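Long-range contact in Lmo0305 protein (Listeria monocytogenes, PDB 3PJ0), which is of unknown function but belongs by sequence to the beta-eliminating lyase family of fold-type I pyridoxal-phosphate proteins, with its cofactor carried on a lysine: residues V92-L97 against P116-T121. Residues are numbered along the deposited sequence; the frame is centred on the assembly and turned at random.
Sequences VAYHPL and PLLLGT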
ATOM      1  N   VAL A  92     -23.904   9.606  -0.124  1.00 11.23           N
ATOM      2  CA  VAL A  92     -23.039  10.593   0.570  1.00 11.42           C
ATOM      3  C   VAL A  92     -23.088  11.894  -0.219  1.00 11.84           C
ATOM      4  O   VAL A  92     -23.619  11.908  -1.337  1.00 13.08           O
ATOM      5  CB  VAL A  92     -21.586  10.132   0.729  1.00 11.41           C
ATOM      6  CG1 VAL A  92     -21.534   8.828   1.499  1.00 10.71           C
ATOM      7  CG2 VAL A  92     -20.880   9.970  -0.627  1.00 12.61           C
ATOM      8  N   ALA A  93     -22.525  12.973   0.325  1.00 10.55           N
ATOM      9  CA  ALA A  93     -22.516  14.234  -0.380  1.00 10.74           C
ATOM     10  C   ALA A  93     -21.175  14.941  -0.242  1.00 10.05           C
ATOM     11  O   ALA A  93     -20.559  14.943   0.824  1.00  9.97           O
ATOM     12  CB  ALA A  93     -23.680  15.162   0.104  1.00 10.17           C
ATOM     13  N   TYR A  94     -20.719  15.511  -1.340  1.00  9.32           N
ATOM     14  CA  TYR A  94     -19.485  16.251  -1.337  1.00  9.42           C
ATOM     15  C   TYR A  94     -19.343  17.171  -2.563  1.00  9.65           C
ATOM     16  O   TYR A  94     -20.171  17.132  -3.471  1.00 10.43           O
ATOM     17  CB  TYR A  94     -18.298  15.315  -1.216  1.00  9.57           C
ATOM     18  CG  TYR A  94     -18.172  14.157  -2.223  1.00  9.18           C
ATOM     19  CD1 TYR A  94     -18.378  14.326  -3.585  1.00 10.51           C
ATOM     20  CD2 TYR A  94     -17.733  12.883  -1.785  1.00 10.30           C
ATOM     21  CE1 TYR A  94     -18.194  13.251  -4.488  1.00 10.82           C
ATOM     22  CE2 TYR A  94     -17.530  11.837  -2.663  1.00 11.34           C
ATOM     23  CZ  TYR A  94     -17.764  12.005  -4.005  1.00 12.10           C
ATOM     24  OH  TYR A  94     -17.557  10.921  -4.851  1.00 12.00           O
ATOM     25  N   HIS A  95     -18.286  17.985  -2.574  1.00  8.85           N
ATOM     26  CA  HIS A  95     -18.030  18.891  -3.671  1.00 10.25           C
ATOM     27  C   HIS A  95     -17.841  18.082  -4.982  1.00 10.23           C
ATOM     28  O   HIS A  95     -17.275  16.983  -4.955  1.00  9.41           O
ATOM     29  CB  HIS A  95     -16.764  19.712  -3.375  1.00 10.51           C
ATOM     30  CG  HIS A  95     -16.520  20.838  -4.339  1.00 10.41           C
ATOM     31  ND1 HIS A  95     -15.861  20.662  -5.531  1.00  9.92           N
ATOM     32  CD2 HIS A  95     -16.825  22.157  -4.271  1.00 10.88           C
ATOM     33  CE1 HIS A  95     -15.795  21.820  -6.173  1.00 11.77           C
ATOM     34  NE2 HIS A  95     -16.375  22.745  -5.426  1.00 11.30           N
ATOM     35  N   PRO A  96     -18.304  18.607  -6.129  1.00 11.34           N
ATOM     36  CA  PRO A  96     -18.141  17.927  -7.432  1.00 11.44           C
ATOM     37  C   PRO A  96     -16.689  17.469  -7.791  1.00 11.73           C
ATOM     38  O   PRO A  96     -16.496  16.490  -8.524  1.00 12.18           O
ATOM     39  CB  PRO A  96     -18.578  19.013  -8.434  1.00 12.39           C
ATOM     40  CG  PRO A  96     -19.557  19.806  -7.700  1.00 12.32           C
ATOM     41  CD  PRO A  96     -19.052  19.869  -6.285  1.00 12.08           C
ATOM     42  N   LEU A  97     -15.694  18.170  -7.256  1.00 11.06           N
ATOM     43  CA  LEU A  97     -14.293  17.889  -7.560  1.00 10.94           C
ATOM     44  C   LEU A  97     -13.597  17.185  -6.403  1.00 11.61           C
ATOM     45  O   LEU A  97     -12.351  17.226  -6.296  1.00 12.16           O
ATOM     46  CB  LEU A  97     -13.558  19.174  -7.961  1.00 11.43           C
ATOM     47  CG  LEU A  97     -14.169  19.946  -9.126  1.00 13.05           C
ATOM     48  CD1 LEU A  97     -13.280  21.114  -9.609  1.00 13.55           C
ATOM     49  CD2 LEU A  97     -14.430  18.985 -10.270  1.00 12.48           C
ATOM     50  N   PRO A 116     -22.676   9.285  -4.752  1.00 13.05           N
ATOM     51  CA  PRO A 116     -22.361  10.615  -4.232  1.00 13.60           C
ATOM     52  C   PRO A 116     -23.246  11.668  -4.856  1.00 13.59           C
ATOM     53  O   PRO A 116     -23.400  11.678  -6.080  1.00 14.39           O
ATOM     54  CB  PRO A 116     -20.901  10.819  -4.656  1.00 13.54           C
ATOM     55  CG  PRO A 116     -20.405   9.417  -5.065  1.00 13.55           C
ATOM     56  CD  PRO A 116     -21.617   8.814  -5.657  1.00 14.54           C
ATOM     57  N   LEU A 117     -23.852  12.485  -4.016  1.00 13.32           N
ATOM     58  CA  LEU A 117     -24.694  13.589  -4.433  1.00 14.09           C
ATOM     59  C   LEU A 117     -23.747  14.769  -4.406  1.00 14.33           C
ATOM     60  O   LEU A 117     -23.055  15.004  -3.389  1.00 13.86           O
ATOM     61  CB  LEU A 117     -25.878  13.761  -3.473  1.00 14.71           C
ATOM     62  CG  LEU A 117     -26.734  12.499  -3.239  1.00 16.97           C
ATOM     63  CD1 LEU A 117     -27.824  12.724  -2.171  1.00 18.49           C
ATOM     64  CD2 LEU A 117     -27.343  11.980  -4.532  1.00 19.32           C
ATOM     65  N   LEU A 118     -23.675  15.497  -5.514  1.00 13.44           N
ATOM     66  CA  LEU A 118     -22.691  16.573  -5.630  1.00 13.39           C
ATOM     67  C   LEU A 118     -23.248  17.900  -5.113  1.00 13.37           C
ATOM     68  O   LEU A 118     -24.367  18.291  -5.422  1.00 14.62           O
ATOM     69  CB  LEU A 118     -22.190  16.673  -7.067  1.00 13.27           C
ATOM     70  CG  LEU A 118     -21.716  15.351  -7.670  1.00 13.48           C
ATOM     71  CD1 LEU A 118     -21.171  15.555  -9.087  1.00 15.02           C
ATOM     72  CD2 LEU A 118     -20.658  14.692  -6.790  1.00 13.41           C
ATOM     73  N   LEU A 119     -22.458  18.587  -4.301  1.00 12.63           N
ATOM     74  CA  LEU A 119     -22.921  19.797  -3.644  1.00 12.34           C
ATOM     75  C   LEU A 119     -22.471  21.052  -4.363  1.00 13.79           C
ATOM     76  O   LEU A 119     -21.266  21.297  -4.503  1.00 13.44           O
ATOM     77  CB  LEU A 119     -22.409  19.830  -2.200  1.00 11.76           C
ATOM     78  CG  LEU A 119     -22.921  18.786  -1.226  1.00 10.29           C
ATOM     79  CD1 LEU A 119     -22.052  18.722   0.056  1.00 10.67           C
ATOM     80  CD2 LEU A 119     -24.415  19.059  -0.922  1.00 10.51           C
ATOM     81  N   GLY A 120     -23.443  21.872  -4.750  1.00 15.00           N
ATOM     82  CA  GLY A 120     -23.170  23.158  -5.408  1.00 16.75           C
ATOM     83  C   GLY A 120     -22.705  23.003  -6.843  1.00 17.25           C
ATOM     84  O   GLY A 120     -23.279  22.225  -7.592  1.00 18.51           O
ATOM     85  N   THR A 121     -21.660  23.743  -7.212  1.00 17.94           N
ATOM     86  CA  THR A 121     -21.135  23.724  -8.564  1.00 18.07           C
ATOM     87  C   THR A 121     -19.622  23.517  -8.495  1.00 17.55           C
ATOM     88  O   THR A 121     -19.005  23.794  -7.483  1.00 15.76           O
ATOM     89  CB  THR A 121     -21.512  25.023  -9.309  1.00 19.45           C
ATOM     90  OG1 THR A 121     -20.925  26.135  -8.657  1.00 19.86           O
ATOM     91  CG2 THR A 121     -23.029  25.211  -9.325  1.00 20.19           C
TER
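Val92 and Leu117 continue a parallel ladder in which Val92 is also backbone-bonded to Thr115: Leu117 N donates a hydrogen bond to Val92 O at 2.8 Å, nearly straight. Leu117 O then takes the N-H of Tyr94, and Tyr94 O receives Leu119 N at 2.8 Å, from well above its carbonyl plane, where the paired strands are ending. Both acceptor oxygens on this side of strand 92-94 also meet a CA-H, Val92 O that of Pro116 and Tyr94 O that of Leu118; Ala93 CA does the same for Leu117 O. Proline suits position 116 because its nitrogen, which has no hydrogen to give, is not asked for one in this ladder. Strand 115-118 is the outermost within this chain of the mixed seven-stranded sheet of the PLP-dependent aminotransferase fold, and strand 91-94 lies between it and 140-144; accordingly Ala93 makes its backbone bonds to Ser140 and Leu142 on that inner side. The small methyl of Ala93 suits this buried place, its CB packing 3.9 Å from Leu119 CD1. On the other face of the sheet, the phenol of Tyr94 lies alongside Pro116 and Leu118. A chi1 of 54° sets the ring above its own main chain, and it reaches back beside the proline, Tyr94 CZ lying 3.4 Å from Pro116 CB, while CE1 meets Leu118 CD2. Tyrosine combines this apolar flank with a polar end, for its OH is hydrogen-bonded to Glu101 of helix 99-102. Beyond the strands, Pro96 brings CD to 3.2 Å from Leu119 O. The same CD sits above one face of the His95 ring, toward its rim. Both ring nitrogens are engaged: His95 ND1 accepts Leu97 N at 3.0 Å, and NE2 bonds to Gln124 O rather than to the nearby but poorly angled Thr121 O. Thr121 OG1 is hydrogen-bonded to Asn123 OD1.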